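Backbone pilus subunit (Streptococcus pneumoniae, PDB 3RPK) probably polymerises into the shaft of a cell-wall-linked pilus as its major pilin, built from Ig-like domains and stiffened by isopeptide bonding. Local coordinates at residues K113-E118 / P140-L145; S11-K16 / V150-V155; D319-K324 / K362-V367. One frame throughout, in Å; residues are numbered along the deposited sequence.

Contact 1. Residues K113-E118 / P140-L145; sequences KYKIYE and PIEIEL
I116 and I141 face each other as a hydrogen-bonded pair of an antiparallel β-sheet, with Y114 and I143 forming the next such pair along. The strands 113-118 and 141-145 run at 147° to one another, and 141-145 is the outermost strand of a four-stranded sheet in the N-terminal part of this Ig-like pilin. Of all the residues here, I116, Y114 and I141 bury the largest areas in the contact, and all three side chains lie on the same, buried side of the sheet. The backbone of I116 is gripped twice: its N donates to I141 O at 2.7 Å, and its O accepts from I141 N at 2.8 Å in an almost straight bond. Above this pair the isoleucines cross at a slant. I141 CD1 lies 3.8 Å from I116 CB, while I116 CD1 reaches over to I141 CG2. With CG1 anti to the carbonyl carbon (chi1 -42°) and an extended chi2 of 155°, I116 also brings CD1 toward I143 CG1. V14 and V155 of the facing strands close over this apolar patch. The Y114 and L145 side chains cross at about a right angle, Y114 CE2 standing 3.9 Å from L145 CD1, and the tyrosine hydroxyl is bonded to P110 O. The other side of the sheet is more exposed and carries charge. There K115 and E142 run alongside each other, but K115 NZ stays 4.1 Å from E142 OE1, beyond a salt bridge, and is instead hydrogen-bonded to N63 OD1. K113 likewise offers E144 its aliphatic chain rather than its amine. At the far end of the pairing, the Y117 ring meets the proline obliquely, CE1 lying 3.6 Å from P140 CG.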
loop_
_atom_site.group_PDB
_atom_site.type_symbol
_atom_site.label_atom_id
_atom_site.label_comp_id
_atom_site.label_asym_id
_atom_site.label_seq_id
_atom_site.Cartn_x
_atom_site.Cartn_y
_atom_site.Cartn_z
ATOM N N LYS A 113 -21.741 -42.653 3.992
ATOM C CA LYS A 113 -21.434 -41.275 3.628
ATOM C C LYS A 113 -20.260 -41.257 2.625
ATOM O O LYS A 113 -19.237 -41.911 2.842
ATOM C CB LYS A 113 -21.074 -40.451 4.881
ATOM C CG LYS A 113 -22.279 -40.006 5.723
ATOM C CD LYS A 113 -21.958 -39.888 7.212
ATOM C CE LYS A 113 -22.064 -41.206 7.960
ATOM N NZ LYS A 113 -21.567 -41.101 9.365
ATOM N N TYR A 114 -20.429 -40.531 1.518
ATOM C CA TYR A 114 -19.418 -40.390 0.460
ATOM C C TYR A 114 -19.199 -38.921 0.129
ATOM O O TYR A 114 -20.100 -38.089 0.293
ATOM C CB TYR A 114 -19.847 -41.124 -0.838
ATOM C CG TYR A 114 -20.137 -42.596 -0.638
ATOM C CD1 TYR A 114 -19.106 -43.531 -0.602
ATOM C CD2 TYR A 114 -21.443 -43.053 -0.462
ATOM C CE1 TYR A 114 -19.367 -44.883 -0.393
ATOM C CE2 TYR A 114 -21.714 -44.402 -0.235
ATOM C CZ TYR A 114 -20.672 -45.311 -0.203
ATOM O OH TYR A 114 -20.932 -46.624 0.072
ATOM N N LYS A 115 -18.024 -38.602 -0.372
ATOM C CA LYS A 115 -17.750 -37.248 -0.814
ATOM C C LYS A 115 -17.488 -37.275 -2.313
ATOM O O LYS A 115 -16.983 -38.271 -2.826
ATOM C CB LYS A 115 -16.570 -36.633 -0.050
ATOM C CG LYS A 115 -16.939 -36.143 1.334
ATOM C CD LYS A 115 -15.743 -36.156 2.256
ATOM C CE LYS A 115 -15.565 -34.832 2.944
ATOM N NZ LYS A 115 -14.593 -34.918 4.064
ATOM N N ILE A 116 -17.872 -36.206 -3.018
ATOM C CA ILE A 116 -17.616 -36.024 -4.454
ATOM C C ILE A 116 -16.774 -34.757 -4.595
ATOM O O ILE A 116 -17.195 -33.677 -4.161
ATOM C CB ILE A 116 -18.873 -36.004 -5.388
ATOM C CG1 ILE A 116 -19.914 -37.099 -5.007
ATOM C CG2 ILE A 116 -18.435 -36.132 -6.853
ATOM C CD1 ILE A 116 -21.348 -36.813 -5.416
ATOM N N TYR A 117 -15.558 -34.923 -5.135
ATOM C CA TYR A 117 -14.590 -33.857 -5.395
ATOM C C TYR A 117 -14.485 -33.590 -6.901
ATOM O O TYR A 117 -14.684 -34.488 -7.716
ATOM C CB TYR A 117 -13.195 -34.249 -4.879
ATOM C CG TYR A 117 -13.060 -34.236 -3.379
ATOM C CD1 TYR A 117 -12.694 -33.073 -2.702
ATOM C CD2 TYR A 117 -13.259 -35.395 -2.630
ATOM C CE1 TYR A 117 -12.540 -33.060 -1.318
ATOM C CE2 TYR A 117 -13.096 -35.394 -1.245
ATOM C CZ TYR A 117 -12.760 -34.217 -0.596
ATOM O OH TYR A 117 -12.650 -34.177 0.763
ATOM N N GLU A 118 -14.120 -32.372 -7.260
ATOM C CA GLU A 118 -13.900 -32.011 -8.643
ATOM C C GLU A 118 -12.389 -31.912 -8.849
ATOM O O GLU A 118 -11.715 -31.277 -8.034
ATOM C CB GLU A 118 -14.595 -30.674 -8.992
ATOM C CG GLU A 118 -14.349 -30.223 -10.425
ATOM C CD GLU A 118 -14.424 -28.732 -10.711
ATOM O OE1 GLU A 118 -13.359 -28.123 -10.958
ATOM O OE2 GLU A 118 -15.547 -28.180 -10.747
ATOM N N PRO A 140 -16.650 -29.416 -2.308
ATOM C CA PRO A 140 -16.850 -30.886 -2.204
ATOM C C PRO A 140 -18.260 -31.274 -1.701
ATOM O O PRO A 140 -18.841 -30.586 -0.839
ATOM C CB PRO A 140 -15.725 -31.359 -1.268
ATOM C CG PRO A 140 -14.768 -30.255 -1.228
ATOM C CD PRO A 140 -15.520 -28.981 -1.466
ATOM N N ILE A 141 -18.827 -32.339 -2.315
ATOM C CA ILE A 141 -20.186 -32.834 -2.063
ATOM C C ILE A 141 -20.155 -33.968 -1.046
ATOM O O ILE A 141 -19.660 -35.053 -1.354
ATOM C CB ILE A 141 -20.861 -33.275 -3.392
ATOM C CG1 ILE A 141 -20.916 -32.151 -4.417
ATOM C CG2 ILE A 141 -22.225 -33.836 -3.168
ATOM C CD1 ILE A 141 -19.835 -32.298 -5.538
ATOM N N GLU A 142 -20.692 -33.731 0.158
ATOM C CA GLU A 142 -20.742 -34.761 1.200
ATOM C C GLU A 142 -22.151 -35.357 1.131
ATOM O O GLU A 142 -23.114 -34.671 1.493
ATOM C CB GLU A 142 -20.441 -34.157 2.593
ATOM C CG GLU A 142 -19.133 -33.378 2.667
ATOM C CD GLU A 142 -18.801 -32.734 4.000
ATOM O OE1 GLU A 142 -18.379 -33.467 4.925
ATOM O OE2 GLU A 142 -18.898 -31.488 4.098
ATOM N N ILE A 143 -22.296 -36.569 0.555
ATOM C CA ILE A 143 -23.616 -37.204 0.455
ATOM C C ILE A 143 -23.710 -38.585 1.089
ATOM O O ILE A 143 -22.749 -39.352 1.026
ATOM C CB ILE A 143 -24.304 -37.133 -0.938
ATOM C CG1 ILE A 143 -23.486 -37.821 -2.037
ATOM C CG2 ILE A 143 -24.746 -35.707 -1.306
ATOM C CD1 ILE A 143 -24.299 -38.778 -2.804
ATOM N N GLU A 144 -24.883 -38.909 1.677
ATOM C CA GLU A 144 -25.124 -40.219 2.290
ATOM C C GLU A 144 -26.125 -41.027 1.476
ATOM O O GLU A 144 -27.195 -40.518 1.127
ATOM C CB GLU A 144 -25.533 -40.108 3.779
ATOM C CG GLU A 144 -25.827 -41.439 4.466
ATOM C CD GLU A 144 -25.460 -41.551 5.937
ATOM O OE1 GLU A 144 -25.059 -42.662 6.360
ATOM O OE2 GLU A 144 -25.547 -40.532 6.663
ATOM N N LEU A 145 -25.748 -42.275 1.156
ATOM C CA LEU A 145 -26.575 -43.206 0.405
ATOM C C LEU A 145 -27.248 -44.226 1.353
ATOM O O LEU A 145 -26.618 -44.642 2.334
ATOM C CB LEU A 145 -25.771 -43.915 -0.704
ATOM C CG LEU A 145 -25.380 -43.074 -1.922
ATOM C CD1 LEU A 145 -24.545 -43.873 -2.873
ATOM C CD2 LEU A 145 -26.602 -42.554 -2.654
#

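Contact 2. Residues S11-K16 / V150-V155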
loop_
_atom_site.group_PDB
_atom_site.type_symbol
_atom_site.label_atom_id
_atom_site.label_comp_id
_atom_site.label_asym_id
_atom_site.label_seq_id
_atom_site.Cartn_x
_atom_site.Cartn_y
_atom_site.Cartn_z
ATOM N N SER A 11 -28.314 -44.889 -9.140
ATOM C CA SER A 11 -27.487 -43.879 -9.804
ATOM C C SER A 11 -27.574 -42.489 -9.161
ATOM O O SER A 11 -28.608 -42.100 -8.617
ATOM C CB SER A 11 -27.794 -43.811 -11.306
ATOM O OG SER A 11 -28.982 -43.098 -11.595
ATOM N N VAL A 12 -26.455 -41.756 -9.232
ATOM C CA VAL A 12 -26.290 -40.379 -8.795
ATOM C C VAL A 12 -25.653 -39.649 -9.984
ATOM O O VAL A 12 -24.607 -40.088 -10.461
ATOM C CB VAL A 12 -25.453 -40.280 -7.491
ATOM C CG1 VAL A 12 -25.221 -38.828 -7.093
ATOM C CG2 VAL A 12 -26.119 -41.045 -6.350
ATOM N N THR A 13 -26.334 -38.598 -10.509
ATOM C CA THR A 13 -25.895 -37.737 -11.634
ATOM C C THR A 13 -25.391 -36.396 -11.070
ATOM O O THR A 13 -26.156 -35.681 -10.409
ATOM C CB THR A 13 -27.024 -37.534 -12.668
ATOM O OG1 THR A 13 -27.517 -38.806 -13.087
ATOM C CG2 THR A 13 -26.576 -36.755 -13.876
ATOM N N VAL A 14 -24.100 -36.073 -11.304
ATOM C CA VAL A 14 -23.519 -34.823 -10.793
ATOM C C VAL A 14 -23.564 -33.754 -11.883
ATOM O O VAL A 14 -23.074 -33.978 -12.988
ATOM C CB VAL A 14 -22.101 -35.007 -10.186
ATOM C CG1 VAL A 14 -21.606 -33.734 -9.513
ATOM C CG2 VAL A 14 -22.071 -36.160 -9.196
ATOM N N HIS A 15 -24.181 -32.602 -11.573
ATOM C CA HIS A 15 -24.291 -31.483 -12.501
ATOM C C HIS A 15 -23.403 -30.344 -12.080
ATOM O O HIS A 15 -23.516 -29.852 -10.963
ATOM C CB HIS A 15 -25.716 -30.950 -12.536
ATOM C CG HIS A 15 -26.742 -31.954 -12.929
ATOM N ND1 HIS A 15 -27.219 -32.025 -14.222
ATOM C CD2 HIS A 15 -27.399 -32.855 -12.167
ATOM C CE1 HIS A 15 -28.133 -32.978 -14.213
ATOM N NE2 HIS A 15 -28.267 -33.511 -12.998
ATOM N N LYS A 16 -22.546 -29.895 -12.986
ATOM C CA LYS A 16 -21.719 -28.718 -12.774
ATOM C C LYS A 16 -22.450 -27.510 -13.428
ATOM O O LYS A 16 -22.885 -27.575 -14.581
ATOM C CB LYS A 16 -20.310 -28.917 -13.360
ATOM C CG LYS A 16 -19.447 -27.654 -13.314
ATOM C CD LYS A 16 -18.703 -27.533 -12.026
ATOM C CE LYS A 16 -17.968 -26.237 -11.952
ATOM N NZ LYS A 16 -17.074 -26.232 -10.762
ATOM N N VAL A 150 -34.860 -42.167 -3.351
ATOM C CA VAL A 150 -34.527 -41.734 -4.700
ATOM C C VAL A 150 -33.783 -42.864 -5.390
ATOM O O VAL A 150 -32.813 -43.380 -4.837
ATOM C CB VAL A 150 -33.748 -40.392 -4.694
ATOM C CG1 VAL A 150 -33.278 -40.019 -6.087
ATOM C CG2 VAL A 150 -34.597 -39.262 -4.112
ATOM N N VAL A 151 -34.274 -43.282 -6.571
ATOM C CA VAL A 151 -33.660 -44.341 -7.371
ATOM C C VAL A 151 -32.503 -43.758 -8.205
ATOM O O VAL A 151 -31.400 -44.310 -8.183
ATOM C CB VAL A 151 -34.721 -45.106 -8.212
ATOM C CG1 VAL A 151 -34.099 -45.849 -9.391
ATOM C CG2 VAL A 151 -35.507 -46.067 -7.340
ATOM N N ASP A 152 -32.759 -42.647 -8.927
ATOM C CA ASP A 152 -31.783 -41.924 -9.760
ATOM C C ASP A 152 -31.594 -40.499 -9.212
ATOM O O ASP A 152 -32.339 -39.573 -9.571
ATOM C CB ASP A 152 -32.210 -41.931 -11.250
ATOM C CG ASP A 152 -31.357 -41.126 -12.231
ATOM O OD1 ASP A 152 -30.193 -40.766 -11.873
ATOM O OD2 ASP A 152 -31.829 -40.887 -13.374
ATOM N N ALA A 153 -30.624 -40.340 -8.303
ATOM C CA ALA A 153 -30.320 -39.063 -7.677
ATOM C C ALA A 153 -29.607 -38.074 -8.598
ATOM O O ALA A 153 -28.966 -38.453 -9.578
ATOM C CB ALA A 153 -29.511 -39.290 -6.415
ATOM N N HIS A 154 -29.765 -36.793 -8.278
ATOM C CA HIS A 154 -29.169 -35.662 -8.979
ATOM C C HIS A 154 -28.566 -34.726 -7.950
ATOM O O HIS A 154 -29.219 -34.380 -6.969
ATOM C CB HIS A 154 -30.219 -34.939 -9.825
ATOM C CG HIS A 154 -30.686 -35.781 -10.953
ATOM N ND1 HIS A 154 -30.264 -35.810 -12.241
ATOM C CD2 HIS A 154 -31.641 -36.767 -10.767
ATOM C CE1 HIS A 154 -30.982 -36.799 -12.870
ATOM N NE2 HIS A 154 -31.792 -37.343 -11.951
ATOM N N VAL A 155 -27.310 -34.381 -8.124
ATOM C CA VAL A 155 -26.670 -33.506 -7.167
ATOM C C VAL A 155 -26.118 -32.250 -7.849
ATOM O O VAL A 155 -25.507 -32.340 -8.919
ATOM C CB VAL A 155 -25.745 -34.251 -6.151
ATOM C CG1 VAL A 155 -24.524 -34.873 -6.819
ATOM C CG2 VAL A 155 -25.341 -33.347 -4.993
#
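The imidazoles of H15 and H154 meet rim to rim, their planes only 26° apart and neither ring over the other's face. H15 NE2 and H154 ND1 are 3.1 Å apart in a nearly straight hydrogen bond whose donor could be either ring. Each nitrogen lies close to the plane of its partner's ring. H15 ND1 is bonded to E50 OE1, so this imidazole is held from both of its nitrogens, and its ring also stacks on Y156. H154 runs beside T13 and points the same way, its ND1 3.7 Å from T13 CB. Farther along this side, S11 OG donates to D152 OD1 at 2.6 Å. The hydroxyl stands well above the carboxylate plane, 64° out of it. Placed between the backbone N and the carbonyl carbon (chi1 78°), OG is turned to this acid, whose CG in turn lies anti to its own N.

Beneath these groups the backbones form a parallel β pair within the Ig-like fold of the N-terminal part of the chain, unlike the antiparallel neighbours that strand 11-18 has in 49-51 and 102-105 of the same mixed sheet. In the staggered pattern of parallel strands, T13 takes part through both its backbone polar atoms, N to A153 O and O from V155 N at 2.9 Å. On the opposite side of the sheet the residues are apolar and buried. V155 CG1 approaches V14 CG2 at 3.7 Å, the two valines lying alongside, and also nears V12 CG1 at a slant, while V12 CG2 rests against A153 CB at 3.8 Å.

Contact 3. Residues D319-K324 / K362-V367; sequences DLTLTK and KNTVTV
N363 and K324 are joined by two hydrogen bonds, K324 N to N363 O at 2.7 Å and N363 ND2 to K324 O at 3.0 Å. The second uses the side-chain amide, which chi1 of 80° sets between its own N and carbonyl carbon, and its donor is tilted from the carbonyl plane. This pair ends an antiparallel β pairing in which strand 364-367 forms one edge of a four-stranded mixed sheet in a Cna-B-like, Ig-type pilin domain. Strand 320-328 lies inside the sheet, with 398-405 as its other neighbour. K324 is itself covalently joined, NZ to N403 CG, in the intramolecular isopeptide bond that ties these two strands together.

Next along, L322 O is held twice. V365 N and T364 OG1 both donate to it, the hydroxyl at 3.1 Å and tilted from the carbonyl plane, while L322 N returns a nearly straight bond to V365 O at 2.7 Å. The other hydrogen-bonded pair is L320 with V367.

On the threonine side of the sheet, T321 and T366 slant across each other and share a hydrogen bond between their OG1 atoms, 3.1 Å apart, of undecided direction. Both hydroxyls sit anti to their own carbonyl carbons (chi1 -52° and -54°), which brings the two OG1 atoms toward each other. The T323 and T364 side chains lie side by side, pointing the same way, T323 CG2 3.5 Å from T364 OG1. The reverse side is the domain interior: L320, L322 and V367 pack on F378 of strand 376-381. Across the pairing itself, L322 CB touches V365 CG1 at 4.0 Å.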
loop_
_atom_site.group_PDB
_atom_site.type_symbol
_atom_site.label_atom_id
_atom_site.label_comp_id
_atom_site.label_asym_id
_atom_site.label_seq_id
_atom_site.Cartn_x
_atom_site.Cartn_y
_atom_site.Cartn_z
ATOM N N ASP A 319 6.708 6.297 22.199
ATOM C CA ASP A 319 5.683 5.282 22.473
ATOM C C ASP A 319 4.449 5.382 21.587
ATOM O O ASP A 319 3.875 6.449 21.420
ATOM C CB ASP A 319 5.262 5.285 23.956
ATOM C CG ASP A 319 6.351 4.972 24.973
ATOM O OD1 ASP A 319 7.419 4.451 24.569
ATOM O OD2 ASP A 319 6.131 5.233 26.173
ATOM N N LEU A 320 4.038 4.247 21.043
ATOM C CA LEU A 320 2.859 4.115 20.200
ATOM C C LEU A 320 1.956 3.064 20.823
ATOM O O LEU A 320 2.375 1.919 21.036
ATOM C CB LEU A 320 3.253 3.745 18.750
ATOM C CG LEU A 320 2.213 3.970 17.644
ATOM C CD1 LEU A 320 1.831 5.432 17.513
ATOM C CD2 LEU A 320 2.738 3.489 16.317
ATOM N N THR A 321 0.732 3.484 21.160
ATOM C CA THR A 321 -0.291 2.661 21.804
ATOM C C THR A 321 -1.416 2.249 20.826
ATOM O O THR A 321 -1.994 3.089 20.110
ATOM C CB THR A 321 -0.808 3.408 23.050
ATOM O OG1 THR A 321 0.313 3.787 23.844
ATOM C CG2 THR A 321 -1.782 2.582 23.897
ATOM N N LEU A 322 -1.740 0.952 20.834
ATOM C CA LEU A 322 -2.833 0.407 20.042
ATOM C C LEU A 322 -4.037 0.123 20.939
ATOM O O LEU A 322 -3.904 -0.530 21.971
ATOM C CB LEU A 322 -2.412 -0.855 19.290
ATOM C CG LEU A 322 -3.475 -1.512 18.420
ATOM C CD1 LEU A 322 -4.014 -0.560 17.380
ATOM C CD2 LEU A 322 -2.913 -2.692 17.729
ATOM N N THR A 323 -5.203 0.626 20.541
ATOM C CA THR A 323 -6.457 0.421 21.264
ATOM C C THR A 323 -7.374 -0.378 20.339
ATOM O O THR A 323 -7.397 -0.092 19.137
ATOM C CB THR A 323 -7.101 1.782 21.659
ATOM O OG1 THR A 323 -6.108 2.817 21.795
ATOM C CG2 THR A 323 -7.947 1.678 22.922
ATOM N N LYS A 324 -8.104 -1.387 20.870
ATOM C CA LYS A 324 -9.000 -2.211 20.042
ATOM C C LYS A 324 -10.376 -2.439 20.648
ATOM O O LYS A 324 -10.485 -2.743 21.837
ATOM C CB LYS A 324 -8.349 -3.545 19.655
ATOM C CG LYS A 324 -9.001 -4.214 18.461
ATOM C CD LYS A 324 -8.451 -5.593 18.141
ATOM C CE LYS A 324 -9.514 -6.443 17.465
ATOM N NZ LYS A 324 -9.826 -5.994 16.094
ATOM N N LYS A 362 -7.123 -8.220 27.260
ATOM C CA LYS A 362 -6.545 -6.907 27.058
ATOM C C LYS A 362 -7.087 -6.330 25.760
ATOM O O LYS A 362 -7.200 -7.053 24.766
ATOM C CB LYS A 362 -5.016 -7.017 26.962
ATOM C CG LYS A 362 -4.287 -7.248 28.286
ATOM C CD LYS A 362 -2.785 -7.558 28.060
ATOM C CE LYS A 362 -1.875 -6.336 27.923
ATOM N NZ LYS A 362 -1.418 -6.078 26.521
ATOM N N ASN A 363 -7.397 -5.028 25.748
ATOM C CA ASN A 363 -7.865 -4.373 24.529
ATOM C C ASN A 363 -6.922 -3.223 24.082
ATOM O O ASN A 363 -7.231 -2.489 23.145
ATOM C CB ASN A 363 -9.381 -4.043 24.589
ATOM C CG ASN A 363 -9.760 -2.800 25.354
ATOM O OD1 ASN A 363 -9.863 -2.799 26.595
ATOM N ND2 ASN A 363 -10.060 -1.725 24.625
ATOM N N THR A 364 -5.719 -3.152 24.712
ATOM C CA THR A 364 -4.646 -2.168 24.491
ATOM C C THR A 364 -3.224 -2.782 24.566
ATOM O O THR A 364 -2.971 -3.649 25.405
ATOM C CB THR A 364 -4.851 -0.939 25.421
ATOM O OG1 THR A 364 -5.365 0.148 24.651
ATOM C CG2 THR A 364 -3.579 -0.500 26.155
ATOM N N VAL A 365 -2.299 -2.319 23.689
ATOM C CA VAL A 365 -0.885 -2.725 23.657
ATOM C C VAL A 365 0.011 -1.536 23.249
ATOM O O VAL A 365 -0.347 -0.800 22.331
ATOM C CB VAL A 365 -0.634 -4.056 22.893
ATOM C CG1 VAL A 365 -0.950 -3.939 21.406
ATOM C CG2 VAL A 365 0.774 -4.594 23.119
ATOM N N THR A 366 1.134 -1.306 23.977
ATOM C CA THR A 366 2.054 -0.168 23.744
ATOM C C THR A 366 3.444 -0.615 23.306
ATOM O O THR A 366 4.010 -1.524 23.915
ATOM C CB THR A 366 2.104 0.734 24.999
ATOM O OG1 THR A 366 0.773 1.107 25.351
ATOM C CG2 THR A 366 2.925 1.997 24.817
ATOM N N VAL A 367 3.994 0.037 22.258
ATOM C CA VAL A 367 5.347 -0.211 21.732
ATOM C C VAL A 367 6.259 0.948 22.184
ATOM O O VAL A 367 5.817 2.096 22.166
ATOM C CB VAL A 367 5.379 -0.424 20.193
ATOM C CG1 VAL A 367 6.808 -0.474 19.678
ATOM C CG2 VAL A 367 4.642 -1.696 19.802
#

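How the contacts relate
Contacts 1 and 2 belong to one β-sandwich-like unit near the N-terminus, with centres 12 Å apart. Contact 1 is nested within the loop closed by contact 2, and strands 141-145 and 152-155 follow one another in the chain. Their two sheets meet through apolar side chains: I141 CG2 lies 3.6 Å from V155 CG2, and I116 CD1 is 3.9 Å from V14 CG2. A salt bridge also joins them, E118 OE2 to K16 NZ at 2.5 Å. Contact 3 comes later in the chain and touches neither. Its centre is about 47 Å from that of contact 1 and about 56 Å from that of contact 2, and it alone of the three includes the isopeptide-forming K324.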